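Local atomic coordinates of RagA protein (PDB entry 6SLN), a protein that probably takes up peptides across the bacterial outer membrane, as a TonB-dependent receptor whose beta-barrel forms complexes with a partner protein. Residues Leu245-Phe248 / Gln249-Gly253; Asn258-Val261 / Gln262-Lys265; Leu545-Leu548 / Ser549-Lys552; Gly645-Asn648 / His649-Leu652; Ser826-Ala830 / Asp831-Arg835. One frame throughout, in Å; residues are numbered along the deposited sequence.

Contact 1: residues Leu245-Phe248 / Gln249-Gly253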
# COMPACT_ATOMS: atom_id res chain seq x y z
N LEU A 245 0.75 45.87 -21.89
CA LEU A 245 1.87 44.98 -21.60
C LEU A 245 2.76 44.80 -22.82
O LEU A 245 3.98 44.92 -22.72
CB LEU A 245 1.37 43.62 -21.11
CG LEU A 245 2.51 42.62 -20.95
CD1 LEU A 245 3.54 43.18 -19.97
CD2 LEU A 245 1.99 41.28 -20.50
N LEU A 246 2.15 44.52 -23.99
CA LEU A 246 2.96 44.31 -25.19
C LEU A 246 3.77 45.55 -25.54
O LEU A 246 4.95 45.45 -25.88
CB LEU A 246 2.07 43.88 -26.35
CG LEU A 246 2.77 43.79 -27.72
CD1 LEU A 246 3.96 42.86 -27.64
CD2 LEU A 246 1.80 43.30 -28.79
N ASP A 247 3.16 46.72 -25.46
CA ASP A 247 3.93 47.93 -25.73
C ASP A 247 5.05 48.09 -24.72
O ASP A 247 6.18 48.44 -25.08
CB ASP A 247 3.03 49.16 -25.71
CG ASP A 247 3.66 50.34 -26.41
OD1 ASP A 247 4.15 50.16 -27.55
OD2 ASP A 247 3.67 51.44 -25.80
N PHE A 248 4.75 47.81 -23.45
CA PHE A 248 5.73 47.93 -22.38
C PHE A 248 6.95 47.04 -22.65
O PHE A 248 8.08 47.52 -22.68
CB PHE A 248 5.05 47.58 -21.06
CG PHE A 248 5.95 47.53 -19.88
CD1 PHE A 248 6.61 48.66 -19.43
CD2 PHE A 248 6.11 46.35 -19.17
CE1 PHE A 248 7.42 48.61 -18.32
CE2 PHE A 248 6.93 46.30 -18.06
CZ PHE A 248 7.58 47.43 -17.64
N GLN A 249 6.72 45.76 -22.93
CA GLN A 249 7.82 44.84 -23.17
C GLN A 249 8.64 45.24 -24.39
O GLN A 249 9.87 45.12 -24.38
CB GLN A 249 7.29 43.42 -23.35
CG GLN A 249 6.50 42.88 -22.16
CD GLN A 249 5.77 41.60 -22.51
OE1 GLN A 249 5.01 41.56 -23.49
NE2 GLN A 249 6.02 40.54 -21.74
N VAL A 250 7.99 45.72 -25.45
CA VAL A 250 8.74 46.07 -26.64
C VAL A 250 9.60 47.29 -26.38
O VAL A 250 10.74 47.37 -26.85
CB VAL A 250 7.81 46.29 -27.85
CG1 VAL A 250 8.63 46.60 -29.09
CG2 VAL A 250 6.98 45.06 -28.09
N LYS A 251 9.07 48.25 -25.63
CA LYS A 251 9.85 49.45 -25.32
C LYS A 251 10.95 49.15 -24.31
O LYS A 251 12.00 49.78 -24.34
CB LYS A 251 8.93 50.55 -24.80
CG LYS A 251 8.24 51.32 -25.87
CD LYS A 251 7.22 52.27 -25.28
CE LYS A 251 6.42 52.94 -26.38
NZ LYS A 251 5.42 53.88 -25.79
N ALA A 252 10.73 48.18 -23.42
CA ALA A 252 11.73 47.78 -22.45
C ALA A 252 12.86 46.96 -23.05
O ALA A 252 13.87 46.76 -22.38
CB ALA A 252 11.05 47.01 -21.31
N GLY A 253 12.73 46.48 -24.29
CA GLY A 253 13.78 45.68 -24.90
C GLY A 253 13.66 44.19 -24.66
O GLY A 253 14.53 43.42 -25.11
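Asp247 and Lys251, one turn apart on the helix, form a salt bridge on its outer side: OD2 of Asp247 accepts from NZ of Lys251 at 3.0 Å, on the syn side of the carboxylate and 19° out of its plane. With every torsion past CG near trans, the lysine reaches back along the helix to the acid. Four residues is the spacing that brings opposite charges onto one face, here a partly solvated one.

The backbone carries the i to i+4 bonds of an alpha-helix. Gln249 N reaches Leu245 O at 2.9 Å, and Ala252 N meets Phe248 O at 2.8 Å. Gly253 ends the helix in a Schellman motif, with a positive phi of 90° that glycine adopts easily.

Apolar contacts lie on two further faces. Towards helix 261-276, Leu246 CD1 lies 3.8 Å from Val250 CG2, the two side chains side by side and pointing the same way. Towards the loop of Met886 and Asn889, Leu245 and Gln249 cross at a slant, CD1 of the leucine touching CG of the glutamine at 3.7 Å, so the aliphatic part of Gln249 packs along the leucine. Its buried amide is bonded beyond the helix: OE1 to Tyr400 and NE2 to the carbonyl of Met886.

Phe248 packs on loop residues Met240, Met886 and Leu910, while Leu246 faces Val261, Val264 and Lys265, so that helix 242-252 is held between loops and its successor.

Contact 2: residues Asn258-Val261 / Gln262-Lys265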
# COMPACT_ATOMS: atom_id res chain seq x y z
N ASN A 258 15.62 47.00 -31.65
CA ASN A 258 15.02 47.34 -32.94
C ASN A 258 13.80 46.47 -33.19
O ASN A 258 13.62 45.88 -34.26
CB ASN A 258 16.04 47.20 -34.07
CG ASN A 258 17.16 48.22 -33.97
OD1 ASN A 258 18.03 48.13 -33.09
ND2 ASN A 258 17.16 49.20 -34.87
N GLN A 259 12.97 46.35 -32.17
CA GLN A 259 11.75 45.58 -32.24
C GLN A 259 10.57 46.52 -32.44
O GLN A 259 10.60 47.68 -32.02
CB GLN A 259 11.57 44.74 -30.97
CG GLN A 259 10.67 43.57 -31.15
CD GLN A 259 11.25 42.50 -32.06
OE1 GLN A 259 11.04 42.54 -33.28
NE2 GLN A 259 11.93 41.52 -31.48
N THR A 260 9.54 46.03 -33.11
CA THR A 260 8.26 46.71 -33.22
C THR A 260 7.17 45.82 -32.64
O THR A 260 7.40 44.65 -32.34
CB THR A 260 7.93 47.07 -34.67
OG1 THR A 260 7.50 45.89 -35.36
CG2 THR A 260 9.13 47.69 -35.37
N VAL A 261 5.98 46.39 -32.48
CA VAL A 261 4.86 45.64 -31.93
C VAL A 261 4.35 44.60 -32.93
O VAL A 261 3.99 43.47 -32.55
CB VAL A 261 3.75 46.62 -31.49
CG1 VAL A 261 2.46 45.91 -31.20
CG2 VAL A 261 4.20 47.36 -30.26
N GLN A 262 4.34 44.93 -34.23
CA GLN A 262 3.92 43.94 -35.22
C GLN A 262 4.87 42.75 -35.26
O GLN A 262 4.42 41.60 -35.33
CB GLN A 262 3.80 44.56 -36.61
CG GLN A 262 3.20 43.59 -37.66
CD GLN A 262 1.76 43.17 -37.32
OE1 GLN A 262 0.81 43.93 -37.56
NE2 GLN A 262 1.59 41.96 -36.77
N LYS A 263 6.17 43.00 -35.21
CA LYS A 263 7.13 41.90 -35.30
C LYS A 263 6.98 40.94 -34.12
O LYS A 263 7.08 39.73 -34.29
CB LYS A 263 8.55 42.44 -35.39
CG LYS A 263 8.87 43.03 -36.74
CD LYS A 263 10.32 43.50 -36.83
CE LYS A 263 10.66 43.86 -38.28
NZ LYS A 263 12.01 43.38 -38.70
N VAL A 264 6.72 41.47 -32.92
CA VAL A 264 6.51 40.59 -31.77
C VAL A 264 5.24 39.78 -31.96
O VAL A 264 5.21 38.58 -31.66
CB VAL A 264 6.49 41.42 -30.47
CG1 VAL A 264 6.01 40.61 -29.30
CG2 VAL A 264 7.86 41.91 -30.21
N LYS A 265 4.18 40.41 -32.49
CA LYS A 265 2.94 39.67 -32.74
C LYS A 265 3.16 38.58 -33.77
O LYS A 265 2.68 37.45 -33.59
CB LYS A 265 1.84 40.62 -33.21
CG LYS A 265 1.42 41.66 -32.20
CD LYS A 265 0.54 42.69 -32.85
CE LYS A 265 -0.44 43.30 -31.87
NZ LYS A 265 -1.03 44.51 -32.50
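This is a helix N-cap at the surface, where the loop after helix 242-252 turns into helix 261-276. Thr260 takes the N-cap position: its OG1 accepts the N-H of Lys263 at 3.2 Å, a nearly straight bond with an angle of 166° at the hydrogen. A chi1 of 76° sets the hydroxyl oxygen between the backbone N and the carbonyl carbon, facing the first turn. The short threonine hydroxyl can accept an N-H that has no earlier helical carbonyl to bond.

The first regular helical bonds follow, from Val264 N to Thr260 O at 3.3 Å and from Lys265 N to Val261 O at 3.1 Å. Val261 and Val264 face helix 242-252, where their branched apolar side chains are shielded from water; the methylenes of Lys265 pass by CG1 of Val261.

Gln259, just before the cap, folds back over the turn, its chain bent at chi2 (68°). With NE2 bonded to the carbonyl of Trp255, OE1 lies beside the aliphatic part of Lys263, 3.3 Å from CB, while CG of Gln259 touches CG2 of Val264 at 3.4 Å, the two side chains crossing at about a right angle.

Contact 3: residues Leu545-Leu548 / Ser549-Lys552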
# COMPACT_ATOMS: atom_id res chain seq x y z
N LEU A 545 -6.81 -0.74 -17.98
CA LEU A 545 -5.88 -1.69 -17.38
C LEU A 545 -4.89 -0.91 -16.50
O LEU A 545 -3.72 -0.71 -16.85
CB LEU A 545 -5.18 -2.48 -18.48
CG LEU A 545 -6.10 -2.99 -19.59
CD1 LEU A 545 -5.33 -3.26 -20.88
CD2 LEU A 545 -6.86 -4.24 -19.16
N MET A 546 -5.38 -0.47 -15.34
CA MET A 546 -4.62 0.43 -14.48
C MET A 546 -4.56 -0.06 -13.02
O MET A 546 -4.43 0.74 -12.09
CB MET A 546 -5.19 1.85 -14.56
CG MET A 546 -4.87 2.56 -15.85
SD MET A 546 -5.19 4.32 -15.77
CE MET A 546 -3.74 4.85 -14.87
N LEU A 547 -4.65 -1.37 -12.79
CA LEU A 547 -4.34 -1.90 -11.47
C LEU A 547 -2.84 -1.76 -11.19
O LEU A 547 -2.01 -1.88 -12.10
CB LEU A 547 -4.77 -3.36 -11.36
CG LEU A 547 -6.26 -3.71 -11.49
CD1 LEU A 547 -6.49 -5.20 -11.26
CD2 LEU A 547 -7.13 -2.89 -10.56
N LEU A 548 -2.50 -1.49 -9.93
CA LEU A 548 -1.09 -1.33 -9.59
C LEU A 548 -0.29 -2.54 -10.05
O LEU A 548 0.84 -2.40 -10.53
CB LEU A 548 -0.93 -1.11 -8.08
CG LEU A 548 -1.42 0.25 -7.58
CD1 LEU A 548 -1.28 0.42 -6.09
CD2 LEU A 548 -0.71 1.38 -8.32
N SER A 549 -0.87 -3.74 -9.94
CA SER A 549 -0.20 -4.97 -10.35
C SER A 549 0.15 -5.00 -11.82
O SER A 549 0.87 -5.91 -12.24
CB SER A 549 -1.08 -6.16 -10.05
OG SER A 549 -2.40 -5.83 -10.37
N GLN A 550 -0.34 -4.04 -12.61
CA GLN A 550 -0.24 -4.13 -14.05
C GLN A 550 0.75 -3.13 -14.61
O GLN A 550 0.75 -2.89 -15.83
CB GLN A 550 -1.62 -3.94 -14.67
CG GLN A 550 -2.63 -4.97 -14.15
CD GLN A 550 -3.98 -4.89 -14.83
OE1 GLN A 550 -4.71 -3.89 -14.71
NE2 GLN A 550 -4.32 -5.94 -15.55
N GLY A 551 1.59 -2.55 -13.76
CA GLY A 551 2.61 -1.65 -14.23
C GLY A 551 3.74 -2.35 -14.96
O GLY A 551 3.92 -3.58 -14.91
N LYS A 552 4.52 -1.55 -15.68
CA LYS A 552 5.77 -2.04 -16.23
C LYS A 552 6.72 -2.34 -15.08
O LYS A 552 6.60 -1.75 -14.00
CB LYS A 552 6.39 -1.03 -17.22
CG LYS A 552 5.42 -0.56 -18.33
CD LYS A 552 6.14 0.15 -19.48
CE LYS A 552 5.62 -0.29 -20.87
NZ LYS A 552 4.14 -0.25 -20.99
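Gln550 folds its extended side chain back across Leu547. Its amide oxygen OE1 accepts the backbone N-H of Leu547 at 3.2 Å, in the carbonyl plane and on a lone pair, with a C=O...N angle of 133°. CG of Gln550 lies anti to the carbonyl carbon (chi1 -57°), which sends the chain back along the turn. OE1 also comes 3.4 Å from CB of Leu547, so the bond brings the amide against the base of the leucine. Glutamine has both the length to reach this backbone N-H and a second polar group, NE2, which bonds to the backbone of a chain of another protein.

The main chain of Gln550 closes the turn as well. Its N donates to Leu547 O at 2.8 Å, from above the carbonyl plane, 50° out of it. This i to i+3 bond makes residues 547-550 a type I beta turn with Leu548 and Ser549 at its corners, so Gln550 holds both the carbonyl and the N-H of Leu547. Gly551 N adds a weak bond to Leu548 O.

The turn lies between strands 515-540 and 561-580. Leu548 packs on Ala535 of strand 515-540 and on Arg489 and Glu491 of strand 487-510, while its N bonds to ND1 of His562 of the second subunit. Leu545 and Leu547 bury apolar surface on Val655 and Val564 of that same subunit.

Contact 4: residues Gly645-Asn648 / His649-Leu652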
# COMPACT_ATOMS: atom_id res chain seq x y z
N GLY A 645 7.39 17.59 17.50
CA GLY A 645 7.52 16.29 16.88
C GLY A 645 7.61 15.17 17.91
O GLY A 645 7.71 15.38 19.11
N ASN A 646 7.56 13.94 17.39
CA ASN A 646 7.47 12.76 18.24
C ASN A 646 8.82 12.21 18.68
O ASN A 646 8.88 11.46 19.67
CB ASN A 646 6.70 11.65 17.52
CG ASN A 646 5.27 12.03 17.23
OD1 ASN A 646 4.57 12.54 18.12
ND2 ASN A 646 4.81 11.78 15.99
N TYR A 647 9.90 12.54 17.98
CA TYR A 647 11.19 11.88 18.15
C TYR A 647 12.31 12.90 18.02
O TYR A 647 13.23 12.76 17.21
CB TYR A 647 11.39 10.78 17.10
CG TYR A 647 10.23 9.84 16.91
CD1 TYR A 647 9.92 8.86 17.87
CD2 TYR A 647 9.43 9.90 15.76
CE1 TYR A 647 8.86 7.99 17.70
CE2 TYR A 647 8.36 9.02 15.57
CZ TYR A 647 8.08 8.06 16.54
OH TYR A 647 7.01 7.19 16.38
N ASN A 648 12.27 13.96 18.81
CA ASN A 648 13.17 15.08 18.61
C ASN A 648 14.37 15.09 19.55
O ASN A 648 15.18 16.02 19.47
CB ASN A 648 12.42 16.40 18.78
CG ASN A 648 11.56 16.74 17.58
OD1 ASN A 648 11.98 16.58 16.43
ND2 ASN A 648 10.35 17.18 17.84
N HIS A 649 14.49 14.11 20.45
CA HIS A 649 15.63 14.05 21.35
C HIS A 649 16.65 12.98 20.99
O HIS A 649 17.82 13.13 21.35
CB HIS A 649 15.16 13.80 22.79
CG HIS A 649 14.25 12.63 22.94
ND1 HIS A 649 14.71 11.36 23.24
CD2 HIS A 649 12.90 12.53 22.84
CE1 HIS A 649 13.69 10.53 23.31
NE2 HIS A 649 12.58 11.21 23.08
N GLN A 650 16.25 11.94 20.27
CA GLN A 650 17.15 10.86 19.92
C GLN A 650 18.19 11.32 18.90
O GLN A 650 17.90 12.14 18.02
CB GLN A 650 16.33 9.68 19.39
CG GLN A 650 15.26 9.18 20.38
CD GLN A 650 13.85 9.72 20.10
OE1 GLN A 650 13.67 10.88 19.71
NE2 GLN A 650 12.86 8.87 20.31
N ALA A 651 19.41 10.80 19.03
CA ALA A 651 20.46 11.02 18.03
C ALA A 651 20.47 9.84 17.08
O ALA A 651 20.77 8.72 17.49
CB ALA A 651 21.83 11.20 18.68
N LEU A 652 20.17 10.08 15.80
CA LEU A 652 19.70 9.00 14.94
C LEU A 652 20.54 8.81 13.70
O LEU A 652 21.18 9.74 13.20
CB LEU A 652 18.26 9.24 14.53
CG LEU A 652 17.40 9.14 15.77
CD1 LEU A 652 16.01 9.71 15.46
CD2 LEU A 652 17.38 7.69 16.21
O HOH W 1 10.53 10.29 21.25
O HOH W 2 15.74 13.50 17.13
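Gln650 and Tyr647 make the close part of this turn. The glutamine bends at chi2 (99°) and brings its amide back over the tyrosine backbone, OE1 of Gln650 lying 3.5 Å from CB of Tyr647. The amide nitrogen NE2 sits at the edge of the Tyr647 ring, near its plane and 3.8 Å from CD1, with ring and amide planes 47° apart. OE1 also lies over one face of the His649 imidazole, 3.4 Å above its centre, and His649 N gives this oxygen a weak bond. The long, flat amide thus lies between the edge of Tyr647 and a face of His649, while NE2 also bonds to an acidic side chain of another protein's chain.

Elsewhere the two segments are joined through water and not by direct hydrogen bonds. One water accepts from Gln650 NE2 at 2.9 Å and lies equally near His649 NE2, with Asn646 O also close. A second water donates to Tyr647 O at 2.6 Å and to Gln650 O at 2.7 Å. The waters satisfy backbone carbonyls and the polar ends of His649 and Gln650.

The loop runs from strand 627-641 to strand 652-655. Tyr647 OH bonds to the backbone N of Glu566 in strand 561-580, and Asn646 packs on Ala565 and Tyr567 there. At the far end Leu652 pairs antiparallel with a strand of another protein's chain, carrying the sheet across the interface.

Contact 5: residues Ser826-Ala830 / Asp831-Arg835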
# COMPACT_ATOMS: atom_id res chain seq x y z
N SER A 826 21.75 54.89 -2.97
CA SER A 826 21.32 54.08 -4.09
C SER A 826 21.90 52.67 -4.08
O SER A 826 21.29 51.76 -4.66
CB SER A 826 21.68 54.75 -5.42
OG SER A 826 22.89 54.24 -5.94
N GLN A 827 23.05 52.46 -3.42
CA GLN A 827 23.63 51.12 -3.30
C GLN A 827 22.91 50.37 -2.19
O GLN A 827 23.04 50.73 -1.01
CB GLN A 827 25.13 51.19 -3.03
CG GLN A 827 25.91 52.07 -4.00
CD GLN A 827 27.30 51.54 -4.31
OE1 GLN A 827 27.94 50.93 -3.45
NE2 GLN A 827 27.77 51.78 -5.53
N TYR A 828 22.15 49.34 -2.56
CA TYR A 828 21.42 48.51 -1.61
C TYR A 828 22.33 47.40 -1.06
O TYR A 828 23.13 46.82 -1.80
CB TYR A 828 20.18 47.88 -2.27
CG TYR A 828 19.40 46.98 -1.33
CD1 TYR A 828 18.52 47.52 -0.42
CD2 TYR A 828 19.59 45.60 -1.32
CE1 TYR A 828 17.82 46.73 0.48
CE2 TYR A 828 18.89 44.78 -0.43
CZ TYR A 828 18.00 45.36 0.46
OH TYR A 828 17.28 44.59 1.36
N SER A 829 22.20 47.11 0.23
CA SER A 829 22.88 45.95 0.79
C SER A 829 22.11 45.44 2.00
O SER A 829 21.22 46.11 2.53
CB SER A 829 24.31 46.25 1.22
OG SER A 829 24.33 46.67 2.57
N ALA A 830 22.49 44.23 2.44
CA ALA A 830 21.94 43.62 3.64
C ALA A 830 21.91 44.59 4.81
O ALA A 830 20.97 44.56 5.63
CB ALA A 830 22.77 42.39 4.02
N ASP A 831 22.90 45.47 4.90
CA ASP A 831 23.13 46.26 6.09
C ASP A 831 22.09 47.35 6.29
O ASP A 831 21.98 47.89 7.39
CB ASP A 831 24.54 46.83 6.04
CG ASP A 831 25.55 45.84 5.49
OD1 ASP A 831 25.50 44.64 5.87
OD2 ASP A 831 26.40 46.25 4.67
N LEU A 832 21.32 47.69 5.25
CA LEU A 832 20.30 48.71 5.45
C LEU A 832 19.09 48.20 6.19
O LEU A 832 18.17 48.99 6.46
CB LEU A 832 19.87 49.29 4.10
CG LEU A 832 21.01 49.86 3.28
CD1 LEU A 832 20.58 49.94 1.81
CD2 LEU A 832 21.43 51.23 3.83
N GLU A 833 19.05 46.91 6.50
CA GLU A 833 17.87 46.33 7.11
C GLU A 833 17.86 46.62 8.61
O GLU A 833 18.90 46.58 9.27
CB GLU A 833 17.83 44.83 6.83
CG GLU A 833 17.76 44.52 5.34
CD GLU A 833 17.69 43.05 5.03
OE1 GLU A 833 17.36 42.25 5.94
OE2 GLU A 833 17.98 42.68 3.87
N THR A 834 16.68 46.94 9.12
CA THR A 834 16.49 47.44 10.47
C THR A 834 15.29 46.74 11.08
O THR A 834 14.42 46.23 10.37
CB THR A 834 16.27 48.96 10.46
OG1 THR A 834 15.84 49.39 11.76
CG2 THR A 834 15.17 49.31 9.48
N ARG A 835 15.24 46.68 12.41
CA ARG A 835 14.02 46.20 13.03
C ARG A 835 12.93 47.24 12.84
O ARG A 835 13.16 48.45 12.98
CB ARG A 835 14.21 45.90 14.51
CG ARG A 835 13.23 44.83 15.00
CD ARG A 835 12.79 44.95 16.47
NE ARG A 835 12.16 46.23 16.78
CZ ARG A 835 12.83 47.26 17.29
NH1 ARG A 835 12.19 48.40 17.56
NH2 ARG A 835 14.13 47.16 17.52
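The backbone makes a short 3-10 turn, Ala830 to Leu832, between a loop and strand 833-836. Two i to i+3 bonds define it: Leu832 N donates to Ser829 O at 3.1 Å and Glu833 N to Ala830 O at 3.2 Å. Each N-H comes in from well above the carbonyl plane, 49° out of it at Ser829. Beyond the turn the chain straightens into strand 833-836, and Thr834 is bonded through its backbone to Met795.

Ser829 begins the turn with its hydroxyl. OG accepts Asp831 N at 3.0 Å and makes a weak bond to Asp831 OD2, so the one oxygen is linked to both the backbone and the carboxylate of Asp831. Serine can do this because its hydroxyl sits close to the main chain and can both accept and donate. This polar start lies near the surface, where Ala830 and Asp831 also touch a chain of another protein.

On the buried side Leu832 CD1 meets Tyr828 CD1 at 3.9 Å, the two side chains crossing obliquely. The tyrosine CG is anti to the backbone N (chi1 179°), which carries the ring forward along the turn until OH stands 3.2 Å from OE2 of Glu833. The apolar Leu832 also packs on Ala796, Trp810 and Val812, and Tyr828 meets the ring of Trp810.

In the small antiparallel sheet formed by residues 775-836, strand 833-836 pairs with strand 792-802; what leads into it is an ST turn at Ser829 running into a 3-10 turn.

Contacts 1 and 2 belong together: they lie on successive helices, 242-252 and 261-276, and touch through apolar side chains. Contact 1 is partly buried and holds a helix and its end through a salt bridge and apolar pairs, whereas contact 2 is at the surface and uses a threonine cap. Contacts 3, 4 and 5 are turns with centres 38 to 57 Å apart, and all meet other chains, contact 5 by packing from the surface. A glutamine amide organises partly buried contacts 3 and 4, by a backbone bond in 3 but by packing, water and another protein's acid in 4. In contact 5, as in contact 2, a side-chain hydroxyl accepts a backbone N-H, but two residues on and not three.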